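Long-range contacts in YesW protein (Bacillus subtilis, PDB 2ZUX), which cleaves the rhamnogalacturonan of plant cell walls by endo-type elimination, releasing oligosaccharides, and requires calcium or manganese for activity: residues A[23-28]-A[52-57]; A[418-423]-A[565-570]; A[447-452]-A[473-478]; A[492-497]-A[516-521]. All coordinates share one frame; numbering follows the deposited sequence.

Contact 1: residues A[23-28]-A[52-57]; sequences VSWRFL and KTTNYV
The indole of Trp-25 presents one face to Thr-54 and an edge to Tyr-56. Over that face Thr-54 CB stands 3.6 Å from the centroid of the five-membered ring, 15° off its normal, a CH-pi contact; the backbone N of Asn-55 lies farther along the same face. Near the ring plane, Trp-25 CZ3 meets Tyr-56 CB at 4.0 Å. A chi1 of 62° sets CG of Trp-25 between its own N and carbonyl carbon, and from there the ring sweeps across to the other segment.

Threonine suits this place because its two branches do different work. Thr-54 OG1 donates to Trp-25 O at 2.8 Å, while Thr-54 CG2 rests 3.4 Å from Trp-25 NE1 and also reaches Phe-27 CB. Thr-54 O in turn accepts from Trp-25 N at 3.0 Å, so the two residues are joined twice beyond the regular strands. There, Val-23 and Tyr-56 form an antiparallel hydrogen-bonded pair, next to the non-hydrogen-bonded pair of Ser-24 and Asn-55.

The contact lies at the margin of the N-terminal beta sheet, where strand 55-58 is outermost within the chain and pairs with strand 20-24. Trp-25 packs edge-to-face on Phe-37 and against Val-39 and Val-69 of strands 36-41 and 66-73, whereas Ser-24 OG, on the other face, bonds Asp-510 N in the propeller domain.

Contact 2: residues A[418-423]-A[565-570]; sequences AADIDP and SFFLGD. With CA (calcium ion), chain I.
Asp-420 OD2 accepts from Asp-570 N at 2.8 Å, and a calcium-bound water donates to the same oxygen in a weak bond. This is the calcium-binding loop that follows strand 416-419 of a beta-propeller blade, held here against the loop 565-570. The aspartate divides its carboxylate: Asp-420 OD1 binds the metal at 2.3 Å, while OD2 faces the other segment. With CG anti to the backbone N (chi1 -172°), the group extends far enough to do both. Asp-422 O also binds the calcium, and Tyr-425, Gly-427 and Glu-429 help complete the site. The metal would be expected to keep Asp-420 ionised, which suits OD2 as an acceptor.

The surroundings of OD2 are narrow. Phe-567 offers it a ring edge, with Phe-567 CZ 3.5 Å from Asp-420 OD2, the ring and carboxylate planes being 36° apart. Gly-569 suits its place because a beta carbon there would point toward Asp-420 and collide with OD2. Farther out, Pro-423 CB touches the Asp-570 carboxylate, 3.6 Å from Asp-570 OD2. A second water spans these two residues, donating to Pro-423 O and to Asp-570 OD2, each at 2.7 Å.

Contact 3: residues A[447-452]-A[473-478]; sequences GVPSST and DKWDYQ
Trp-475, Pro-449 and Asp-473 carry this contact, the first two by packing and the third through water. Pro-449 lies over one face of the indole, crossing it at about a right angle: its CG is 4.1 Å from the centroid of the six-membered ring, 24° off the normal, a CH-pi contact. The same Pro-449 CG comes to 3.7 Å from Trp-475 CE3. The proline's rigid ring offers an apolar surface to the aromatic one, and Pro-449 N, at 3.4 Å from Trp-475 CZ3, brings the backbone close as well. Trp-475 holds its CG anti to the backbone N (chi1 179°), which extends the indole from the strand toward the loop. An alanine here is likely to leave Pro-449 without its aromatic support and open a gap between loop and strand.

Two residues back, Asp-473 points the same way but meets the loop less directly. One water donates to Asp-473 OD2 at 2.7 Å and is hydrogen-bonded to Ser-450 OG at 2.8 Å and to Ser-451 OG at 2.7 Å, so two short hydroxyl side chains share a single bridge to the carboxylate.

Strand 471-476 lies between strands 465-468 and 481-487 of its blade, and Ser-450 N bonds Ser-482 OG of the latter. Pro-449 also packs on Trp-431 of strand 429-432 and on Ile-421, placing the contact where two successive propeller blades meet.

Contact 4: residues A[492-497]-A[516-521]; sequences AANNGT and VWRTED. With RAM (alpha-L-rhamnopyranose), chain N; RAM (alpha-L-rhamnopyranose), chain M.
The rhamnose-binding loop 492-497 springs from a propeller blade, where Ala-492 and Arg-518 tie it to strand 514-519. Ala-492 N donates to Arg-518 O at 2.9 Å, with an N-H...O angle of 165°. A water also links Ala-492 O and Arg-518 N.

From a chi1 of 62° the arginine chain runs extended to NE, bringing its guanidinium alongside the loop. Ala-492 CB sits over one face, 3.7 Å from Arg-518 CZ; a small methyl suits this flat surface. Arg-518 NH2 gives a weak bond to Ala-493 O at 3.1 Å. At the guanidinium edge Asn-494 ND2 comes within 2.8 Å of Arg-518 NE, but both are donors and no hydrogen bond joins them; Asn-494 OD1 bonds Thr-502 OG1. A leucine in place of Arg-518 would probably cost Ala-493 O this weak donor and Ala-492 CB its flat partner.

Thr-497 N donates to O4 of the chain M rhamnose at 3.0 Å, and O3 of that sugar donates to Thr-497 OG1. A beta carbon on Gly-496, whose phi is positive, would strike the same O4. The chain N rhamnose lies against Asn-494, Asn-495 and Gly-496. Sugar binding here thus seems to depend partly on the path of the loop backbone.

Overall arrangement
From the N terminus, contact 1 closes first, a short loop within the beta domain that precedes the propeller. The chain then passes through the blades until 418-423 opens contact 2, whose partner 565-570 returns only near the C-terminal end. Within that long loop lie contacts 3 and 4, one after the other, each closing a short loop of its own; none cross. Contacts 2 and 3 adjoin, Ile-421 packing on Pro-449 and Trp-475, so the calcium loop of one blade rests on the next. Contact 4 stands apart at a rhamnose-binding loop, its centre about 22 Å from that of contact 3, in the blade whose strand 524-528 pairs with strand 91-95.

Contact 1: residues A[23-28]-A[52-57]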
# COMPACT_ATOMS: atom_id res chain seq x y z
N VAL A 23 -17.07 9.87 16.78
CA VAL A 23 -16.42 10.89 15.96
C VAL A 23 -14.91 10.71 16.07
O VAL A 23 -14.38 10.56 17.17
CB VAL A 23 -16.82 12.32 16.43
CG1 VAL A 23 -16.22 13.39 15.54
CG2 VAL A 23 -18.35 12.49 16.48
N SER A 24 -14.21 10.70 14.94
CA SER A 24 -12.74 10.70 14.98
C SER A 24 -12.17 11.56 13.87
O SER A 24 -12.84 11.88 12.89
CB SER A 24 -12.13 9.29 15.03
OG SER A 24 -11.98 8.71 13.74
N TRP A 25 -10.92 11.99 14.07
CA TRP A 25 -10.29 12.93 13.16
C TRP A 25 -8.77 12.82 13.25
O TRP A 25 -8.24 12.12 14.12
CB TRP A 25 -10.76 14.37 13.44
CG TRP A 25 -10.43 14.89 14.82
CD1 TRP A 25 -9.32 15.61 15.18
CD2 TRP A 25 -11.21 14.72 16.02
NE1 TRP A 25 -9.37 15.91 16.53
CE2 TRP A 25 -10.52 15.38 17.06
CE3 TRP A 25 -12.43 14.09 16.30
CZ2 TRP A 25 -11.00 15.41 18.38
CZ3 TRP A 25 -12.91 14.13 17.61
CH2 TRP A 25 -12.19 14.78 18.63
N ARG A 26 -8.10 13.51 12.34
CA ARG A 26 -6.64 13.44 12.24
C ARG A 26 -5.93 14.36 13.20
O ARG A 26 -6.38 15.49 13.45
CB ARG A 26 -6.20 13.82 10.84
CG ARG A 26 -6.65 12.89 9.75
CD ARG A 26 -6.41 13.51 8.40
NE ARG A 26 -6.62 12.55 7.32
CZ ARG A 26 -7.07 12.85 6.10
NH1 ARG A 26 -7.42 14.09 5.78
NH2 ARG A 26 -7.18 11.88 5.20
N PHE A 27 -4.81 13.87 13.72
CA PHE A 27 -3.77 14.70 14.30
C PHE A 27 -2.76 14.87 13.17
O PHE A 27 -2.13 13.91 12.74
CB PHE A 27 -3.19 13.95 15.50
CG PHE A 27 -2.12 14.70 16.28
CD1 PHE A 27 -2.17 16.08 16.49
CD2 PHE A 27 -1.07 13.98 16.85
CE1 PHE A 27 -1.17 16.72 17.23
CE2 PHE A 27 -0.08 14.61 17.61
CZ PHE A 27 -0.13 15.98 17.79
N LEU A 28 -2.66 16.09 12.64
CA LEU A 28 -1.88 16.36 11.43
C LEU A 28 -0.41 16.55 11.73
O LEU A 28 -0.05 17.09 12.78
CB LEU A 28 -2.43 17.59 10.70
CG LEU A 28 -3.87 17.47 10.17
CD1 LEU A 28 -4.40 18.83 9.76
CD2 LEU A 28 -3.98 16.47 9.01
N LYS A 52 -7.71 16.12 24.10
CA LYS A 52 -6.42 15.81 23.50
C LYS A 52 -6.60 14.71 22.44
O LYS A 52 -6.23 14.91 21.28
CB LYS A 52 -5.41 15.39 24.57
CG LYS A 52 -4.00 15.20 24.02
CD LYS A 52 -3.03 14.73 25.09
CE LYS A 52 -1.76 14.19 24.45
NZ LYS A 52 -0.75 13.72 25.45
N THR A 53 -7.16 13.57 22.84
CA THR A 53 -7.32 12.45 21.92
C THR A 53 -8.26 12.80 20.77
O THR A 53 -9.22 13.57 20.94
CB THR A 53 -7.80 11.17 22.64
OG1 THR A 53 -7.60 10.05 21.78
CG2 THR A 53 -9.27 11.26 23.02
N THR A 54 -7.99 12.22 19.60
CA THR A 54 -8.74 12.57 18.39
C THR A 54 -9.91 11.63 18.09
O THR A 54 -10.21 11.34 16.93
CB THR A 54 -7.84 12.84 17.15
OG1 THR A 54 -7.22 11.64 16.70
CG2 THR A 54 -6.77 13.87 17.47
N ASN A 55 -10.56 11.16 19.15
CA ASN A 55 -11.86 10.51 19.02
C ASN A 55 -12.77 10.94 20.17
O ASN A 55 -12.30 11.31 21.25
CB ASN A 55 -11.77 8.99 18.83
CG ASN A 55 -11.21 8.25 20.03
OD1 ASN A 55 -10.62 8.83 20.95
ND2 ASN A 55 -11.36 6.94 20.01
N TYR A 56 -14.07 10.90 19.92
CA TYR A 56 -15.05 11.43 20.86
C TYR A 56 -16.37 10.71 20.63
O TYR A 56 -16.77 10.50 19.49
CB TYR A 56 -15.22 12.93 20.63
CG TYR A 56 -16.04 13.63 21.69
CD1 TYR A 56 -15.44 14.16 22.82
CD2 TYR A 56 -17.42 13.77 21.55
CE1 TYR A 56 -16.19 14.80 23.80
CE2 TYR A 56 -18.18 14.41 22.51
CZ TYR A 56 -17.56 14.92 23.64
OH TYR A 56 -18.30 15.56 24.60
N VAL A 57 -17.04 10.33 21.71
CA VAL A 57 -18.36 9.71 21.59
C VAL A 57 -19.43 10.71 22.05
O VAL A 57 -19.45 11.12 23.21
CB VAL A 57 -18.46 8.37 22.36
CG1 VAL A 57 -19.87 7.78 22.28
CG2 VAL A 57 -17.45 7.37 21.82

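Contact 2: residues A[418-423]-A[565-570]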
# COMPACT_ATOMS: atom_id res chain seq x y z
N ALA A 418 4.63 -9.67 10.48
CA ALA A 418 5.30 -8.94 11.54
C ALA A 418 4.29 -7.98 12.15
O ALA A 418 3.66 -7.20 11.43
CB ALA A 418 6.49 -8.17 10.99
N ALA A 419 4.13 -8.06 13.47
CA ALA A 419 3.20 -7.20 14.21
C ALA A 419 3.43 -7.36 15.70
O ALA A 419 3.73 -8.46 16.17
CB ALA A 419 1.76 -7.52 13.87
N ASP A 420 3.28 -6.27 16.45
CA ASP A 420 3.31 -6.36 17.90
C ASP A 420 1.97 -6.92 18.36
O ASP A 420 0.97 -6.20 18.42
CB ASP A 420 3.54 -4.99 18.54
CG ASP A 420 3.76 -5.09 20.04
OD1 ASP A 420 3.82 -6.22 20.56
OD2 ASP A 420 3.88 -4.04 20.71
N ILE A 421 1.97 -8.22 18.67
CA ILE A 421 0.76 -8.91 19.12
C ILE A 421 0.87 -9.41 20.56
O ILE A 421 -0.14 -9.83 21.14
CB ILE A 421 0.38 -10.07 18.17
CG1 ILE A 421 1.39 -11.23 18.25
CG2 ILE A 421 0.23 -9.55 16.74
CD1 ILE A 421 0.99 -12.44 17.43
N ASP A 422 2.07 -9.36 21.13
CA ASP A 422 2.32 -9.91 22.45
C ASP A 422 3.13 -8.89 23.24
O ASP A 422 4.28 -8.64 22.91
CB ASP A 422 3.08 -11.23 22.31
CG ASP A 422 3.20 -11.99 23.63
OD1 ASP A 422 3.18 -11.35 24.71
OD2 ASP A 422 3.34 -13.23 23.55
N PRO A 423 2.53 -8.27 24.27
CA PRO A 423 3.24 -7.22 25.00
C PRO A 423 4.30 -7.75 25.97
O PRO A 423 5.04 -6.96 26.56
CB PRO A 423 2.11 -6.52 25.76
CG PRO A 423 1.12 -7.59 26.02
CD PRO A 423 1.18 -8.51 24.81
N SER A 565 7.56 4.08 10.16
CA SER A 565 9.01 4.28 10.26
C SER A 565 9.52 4.14 11.69
O SER A 565 10.74 3.95 11.90
CB SER A 565 9.40 5.66 9.73
OG SER A 565 8.92 6.69 10.57
N PHE A 566 8.61 4.27 12.65
CA PHE A 566 8.91 4.19 14.07
C PHE A 566 8.20 2.97 14.65
O PHE A 566 7.28 2.42 14.02
CB PHE A 566 8.45 5.48 14.78
CG PHE A 566 6.97 5.74 14.64
CD1 PHE A 566 6.07 5.27 15.59
CD2 PHE A 566 6.49 6.41 13.52
CE1 PHE A 566 4.70 5.49 15.44
CE2 PHE A 566 5.11 6.62 13.36
CZ PHE A 566 4.23 6.16 14.32
N PHE A 567 8.61 2.54 15.84
CA PHE A 567 7.94 1.46 16.51
C PHE A 567 6.63 1.96 17.11
O PHE A 567 6.63 2.79 18.03
CB PHE A 567 8.81 0.82 17.60
CG PHE A 567 8.07 -0.17 18.44
CD1 PHE A 567 7.67 -1.39 17.90
CD2 PHE A 567 7.74 0.11 19.76
CE1 PHE A 567 6.95 -2.31 18.65
CE2 PHE A 567 7.03 -0.81 20.53
CZ PHE A 567 6.64 -2.02 19.97
N LEU A 568 5.53 1.49 16.55
CA LEU A 568 4.20 1.77 17.06
C LEU A 568 3.75 0.48 17.74
O LEU A 568 3.51 -0.53 17.08
CB LEU A 568 3.25 2.15 15.92
CG LEU A 568 1.93 2.84 16.28
CD1 LEU A 568 1.21 3.29 15.00
CD2 LEU A 568 1.01 1.95 17.12
N GLY A 569 3.67 0.50 19.05
CA GLY A 569 3.29 -0.70 19.77
C GLY A 569 3.37 -0.52 21.26
O GLY A 569 3.61 0.59 21.74
N ASP A 570 3.16 -1.61 21.99
CA ASP A 570 3.17 -1.55 23.44
C ASP A 570 4.55 -1.14 23.93
O ASP A 570 5.56 -1.68 23.49
CB ASP A 570 2.78 -2.89 24.04
CG ASP A 570 2.64 -2.82 25.54
OD1 ASP A 570 1.61 -2.28 26.01
OD2 ASP A 570 3.56 -3.28 26.24
CA CA I . 5.61 -7.42 21.38
O HOH W 1 5.54 -5.34 22.54
O HOH W 2 5.72 -4.65 25.37

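Contact 3: residues A[447-452]-A[473-478]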
# COMPACT_ATOMS: atom_id res chain seq x y z
N GLY A 447 1.65 -22.09 19.15
CA GLY A 447 0.72 -21.69 18.09
C GLY A 447 1.20 -20.52 17.24
O GLY A 447 2.27 -19.95 17.48
N VAL A 448 0.41 -20.20 16.22
CA VAL A 448 0.52 -18.94 15.48
C VAL A 448 -0.88 -18.37 15.33
O VAL A 448 -1.88 -19.10 15.41
CB VAL A 448 1.13 -19.07 14.05
CG1 VAL A 448 2.62 -19.22 14.12
CG2 VAL A 448 0.48 -20.21 13.25
N PRO A 449 -0.97 -17.05 15.08
CA PRO A 449 -2.25 -16.47 14.69
C PRO A 449 -2.88 -17.20 13.51
O PRO A 449 -2.18 -17.80 12.69
CB PRO A 449 -1.86 -15.03 14.32
CG PRO A 449 -0.68 -14.75 15.21
CD PRO A 449 0.10 -16.03 15.18
N SER A 450 -4.21 -17.14 13.42
CA SER A 450 -4.95 -17.89 12.41
C SER A 450 -4.82 -17.34 10.99
O SER A 450 -5.35 -17.93 10.05
CB SER A 450 -6.42 -17.93 12.80
OG SER A 450 -6.94 -16.62 12.82
N SER A 451 -4.15 -16.20 10.84
CA SER A 451 -3.84 -15.66 9.52
C SER A 451 -2.38 -15.23 9.48
O SER A 451 -1.79 -14.93 10.52
CB SER A 451 -4.73 -14.47 9.18
OG SER A 451 -4.54 -13.37 10.06
N THR A 452 -1.83 -15.20 8.27
CA THR A 452 -0.49 -14.70 8.02
C THR A 452 -0.54 -13.86 6.75
O THR A 452 -0.00 -14.23 5.70
CB THR A 452 0.53 -15.86 7.92
OG1 THR A 452 0.31 -16.75 9.01
CG2 THR A 452 1.96 -15.35 7.99
N ASP A 473 -9.12 -9.96 13.08
CA ASP A 473 -8.97 -10.80 14.26
C ASP A 473 -8.02 -10.16 15.26
O ASP A 473 -7.22 -9.29 14.91
CB ASP A 473 -8.42 -12.18 13.87
CG ASP A 473 -9.26 -12.89 12.82
OD1 ASP A 473 -10.51 -12.87 12.91
OD2 ASP A 473 -8.67 -13.51 11.91
N LYS A 474 -8.10 -10.60 16.51
CA LYS A 474 -7.15 -10.20 17.53
C LYS A 474 -6.54 -11.43 18.18
O LYS A 474 -7.23 -12.41 18.46
CB LYS A 474 -7.78 -9.29 18.58
CG LYS A 474 -6.73 -8.55 19.42
CD LYS A 474 -7.35 -7.66 20.46
CE LYS A 474 -6.28 -7.04 21.33
NZ LYS A 474 -5.51 -6.00 20.61
N TRP A 475 -5.23 -11.37 18.39
CA TRP A 475 -4.49 -12.44 19.03
C TRP A 475 -4.61 -12.36 20.54
O TRP A 475 -4.25 -11.36 21.16
CB TRP A 475 -3.02 -12.34 18.61
CG TRP A 475 -2.08 -13.37 19.19
CD1 TRP A 475 -1.04 -13.11 20.04
CD2 TRP A 475 -2.04 -14.78 18.91
NE1 TRP A 475 -0.36 -14.27 20.32
CE2 TRP A 475 -0.95 -15.31 19.64
CE3 TRP A 475 -2.81 -15.65 18.13
CZ2 TRP A 475 -0.62 -16.67 19.61
CZ3 TRP A 475 -2.48 -17.01 18.10
CH2 TRP A 475 -1.38 -17.50 18.84
N ASP A 476 -5.13 -13.44 21.13
CA ASP A 476 -5.17 -13.58 22.58
C ASP A 476 -3.82 -14.18 22.96
O ASP A 476 -3.61 -15.38 22.83
CB ASP A 476 -6.34 -14.50 22.96
CG ASP A 476 -6.42 -14.81 24.45
OD1 ASP A 476 -5.43 -14.61 25.19
OD2 ASP A 476 -7.49 -15.28 24.88
N TYR A 477 -2.90 -13.32 23.40
CA TYR A 477 -1.51 -13.73 23.60
C TYR A 477 -1.32 -14.63 24.83
O TYR A 477 -0.42 -15.46 24.85
CB TYR A 477 -0.57 -12.53 23.67
CG TYR A 477 -0.85 -11.58 24.82
CD1 TYR A 477 -0.26 -11.76 26.07
CD2 TYR A 477 -1.69 -10.48 24.64
CE1 TYR A 477 -0.51 -10.89 27.12
CE2 TYR A 477 -1.96 -9.61 25.69
CZ TYR A 477 -1.36 -9.82 26.93
OH TYR A 477 -1.61 -8.95 27.97
N GLN A 478 -2.18 -14.45 25.83
CA GLN A 478 -2.10 -15.27 27.05
C GLN A 478 -2.50 -16.71 26.76
O GLN A 478 -1.86 -17.65 27.25
CB GLN A 478 -2.97 -14.68 28.15
CG GLN A 478 -2.38 -13.43 28.79
CD GLN A 478 -3.40 -12.61 29.56
OE1 GLN A 478 -4.61 -12.76 29.38
NE2 GLN A 478 -2.90 -11.72 30.42
O HOH W 3 -6.07 -14.01 12.24

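Contact 4: residues A[492-497]-A[516-521]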
# COMPACT_ATOMS: atom_id res chain seq x y z
N ALA A 492 -16.18 -8.67 0.33
CA ALA A 492 -15.31 -9.73 -0.14
C ALA A 492 -13.91 -9.22 -0.32
O ALA A 492 -13.69 -8.06 -0.67
CB ALA A 492 -15.83 -10.30 -1.46
N ALA A 493 -12.95 -10.10 -0.07
CA ALA A 493 -11.56 -9.84 -0.36
C ALA A 493 -11.24 -10.25 -1.79
O ALA A 493 -12.09 -10.81 -2.50
CB ALA A 493 -10.68 -10.58 0.63
N ASN A 494 -10.01 -9.99 -2.21
CA ASN A 494 -9.59 -10.17 -3.61
C ASN A 494 -8.42 -11.13 -3.74
O ASN A 494 -7.78 -11.51 -2.75
CB ASN A 494 -9.16 -8.82 -4.23
CG ASN A 494 -10.13 -7.68 -3.97
OD1 ASN A 494 -9.71 -6.53 -3.79
ND2 ASN A 494 -11.41 -7.98 -3.96
N ASN A 495 -8.11 -11.47 -4.98
CA ASN A 495 -6.86 -12.16 -5.33
C ASN A 495 -6.78 -13.59 -4.83
O ASN A 495 -5.73 -14.06 -4.40
CB ASN A 495 -5.63 -11.32 -4.95
CG ASN A 495 -5.62 -9.96 -5.61
OD1 ASN A 495 -5.36 -8.92 -4.97
ND2 ASN A 495 -5.91 -9.94 -6.90
N GLY A 496 -7.91 -14.29 -4.89
CA GLY A 496 -7.93 -15.72 -4.63
C GLY A 496 -7.39 -16.04 -3.25
O GLY A 496 -7.84 -15.47 -2.26
N THR A 497 -6.42 -16.93 -3.19
CA THR A 497 -5.89 -17.36 -1.90
C THR A 497 -5.17 -16.24 -1.15
O THR A 497 -5.00 -16.32 0.06
CB THR A 497 -4.93 -18.56 -2.05
OG1 THR A 497 -3.79 -18.18 -2.83
CG2 THR A 497 -5.64 -19.75 -2.71
N VAL A 516 -10.96 -0.91 2.98
CA VAL A 516 -11.83 -0.80 1.82
C VAL A 516 -11.98 -2.21 1.26
O VAL A 516 -11.00 -2.80 0.79
CB VAL A 516 -11.24 0.13 0.75
CG1 VAL A 516 -12.21 0.28 -0.42
CG2 VAL A 516 -10.89 1.49 1.36
N TRP A 517 -13.20 -2.76 1.33
CA TRP A 517 -13.52 -4.04 0.69
C TRP A 517 -14.59 -3.81 -0.36
O TRP A 517 -15.50 -3.00 -0.16
CB TRP A 517 -14.10 -5.05 1.68
CG TRP A 517 -13.14 -5.79 2.58
CD1 TRP A 517 -12.22 -6.73 2.22
CD2 TRP A 517 -13.10 -5.71 4.00
NE1 TRP A 517 -11.57 -7.21 3.34
CE2 TRP A 517 -12.10 -6.60 4.45
CE3 TRP A 517 -13.79 -4.95 4.95
CZ2 TRP A 517 -11.78 -6.77 5.80
CZ3 TRP A 517 -13.49 -5.11 6.29
CH2 TRP A 517 -12.49 -6.01 6.71
N ARG A 518 -14.51 -4.52 -1.47
CA ARG A 518 -15.61 -4.53 -2.44
C ARG A 518 -16.79 -5.33 -1.89
O ARG A 518 -16.62 -6.20 -1.03
CB ARG A 518 -15.16 -5.15 -3.75
CG ARG A 518 -14.72 -6.60 -3.63
CD ARG A 518 -14.56 -7.24 -4.99
NE ARG A 518 -14.00 -8.58 -4.87
CZ ARG A 518 -14.71 -9.70 -4.95
NH1 ARG A 518 -16.02 -9.64 -5.14
NH2 ARG A 518 -14.10 -10.88 -4.83
N THR A 519 -17.99 -5.04 -2.39
CA THR A 519 -19.11 -5.95 -2.20
C THR A 519 -18.89 -7.17 -3.09
O THR A 519 -18.09 -7.14 -4.03
CB THR A 519 -20.44 -5.29 -2.58
OG1 THR A 519 -20.38 -4.86 -3.95
CG2 THR A 519 -20.73 -4.09 -1.69
N GLU A 520 -19.62 -8.25 -2.81
CA GLU A 520 -19.45 -9.50 -3.57
C GLU A 520 -19.65 -9.30 -5.07
O GLU A 520 -18.91 -9.88 -5.88
CB GLU A 520 -20.38 -10.59 -3.02
CG GLU A 520 -20.04 -10.99 -1.58
CD GLU A 520 -21.11 -11.84 -0.90
OE1 GLU A 520 -21.92 -12.47 -1.61
OE2 GLU A 520 -21.11 -11.88 0.35
N ASP A 521 -20.61 -8.45 -5.44
CA ASP A 521 -20.91 -8.20 -6.85
C ASP A 521 -20.17 -7.01 -7.47
O ASP A 521 -20.42 -6.65 -8.61
CB ASP A 521 -22.43 -8.07 -7.07
CG ASP A 521 -23.03 -6.81 -6.43
OD1 ASP A 521 -22.30 -6.00 -5.83
OD2 ASP A 521 -24.26 -6.63 -6.54
C1 RAM N . -8.94 -14.71 -8.60
C2 RAM N . -8.53 -13.36 -9.23
C3 RAM N . -9.44 -12.19 -8.84
C4 RAM N . -9.75 -12.25 -7.35
C5 RAM N . -10.47 -13.56 -7.07
C6 RAM N . -10.90 -13.67 -5.62
O1 RAM N . -9.74 -15.43 -9.51
O2 RAM N . -7.19 -13.07 -8.87
O3 RAM N . -8.85 -10.96 -9.19
O4 RAM N . -10.48 -11.13 -6.87
O5 RAM N . -9.59 -14.64 -7.34
C1 RAM M . -3.15 -14.43 -7.77
C2 RAM M . -2.37 -15.26 -6.76
C3 RAM M . -3.32 -16.07 -5.86
C4 RAM M . -4.31 -16.89 -6.70
C5 RAM M . -5.03 -15.97 -7.69
C6 RAM M . -5.91 -16.79 -8.62
O1 RAM M . -3.78 -13.34 -7.12
O2 RAM M . -1.52 -16.13 -7.48
O3 RAM M . -2.59 -16.93 -5.00
O4 RAM M . -5.22 -17.56 -5.84
O5 RAM M . -4.10 -15.22 -8.47
O HOH W 4 -11.99 -6.15 -1.34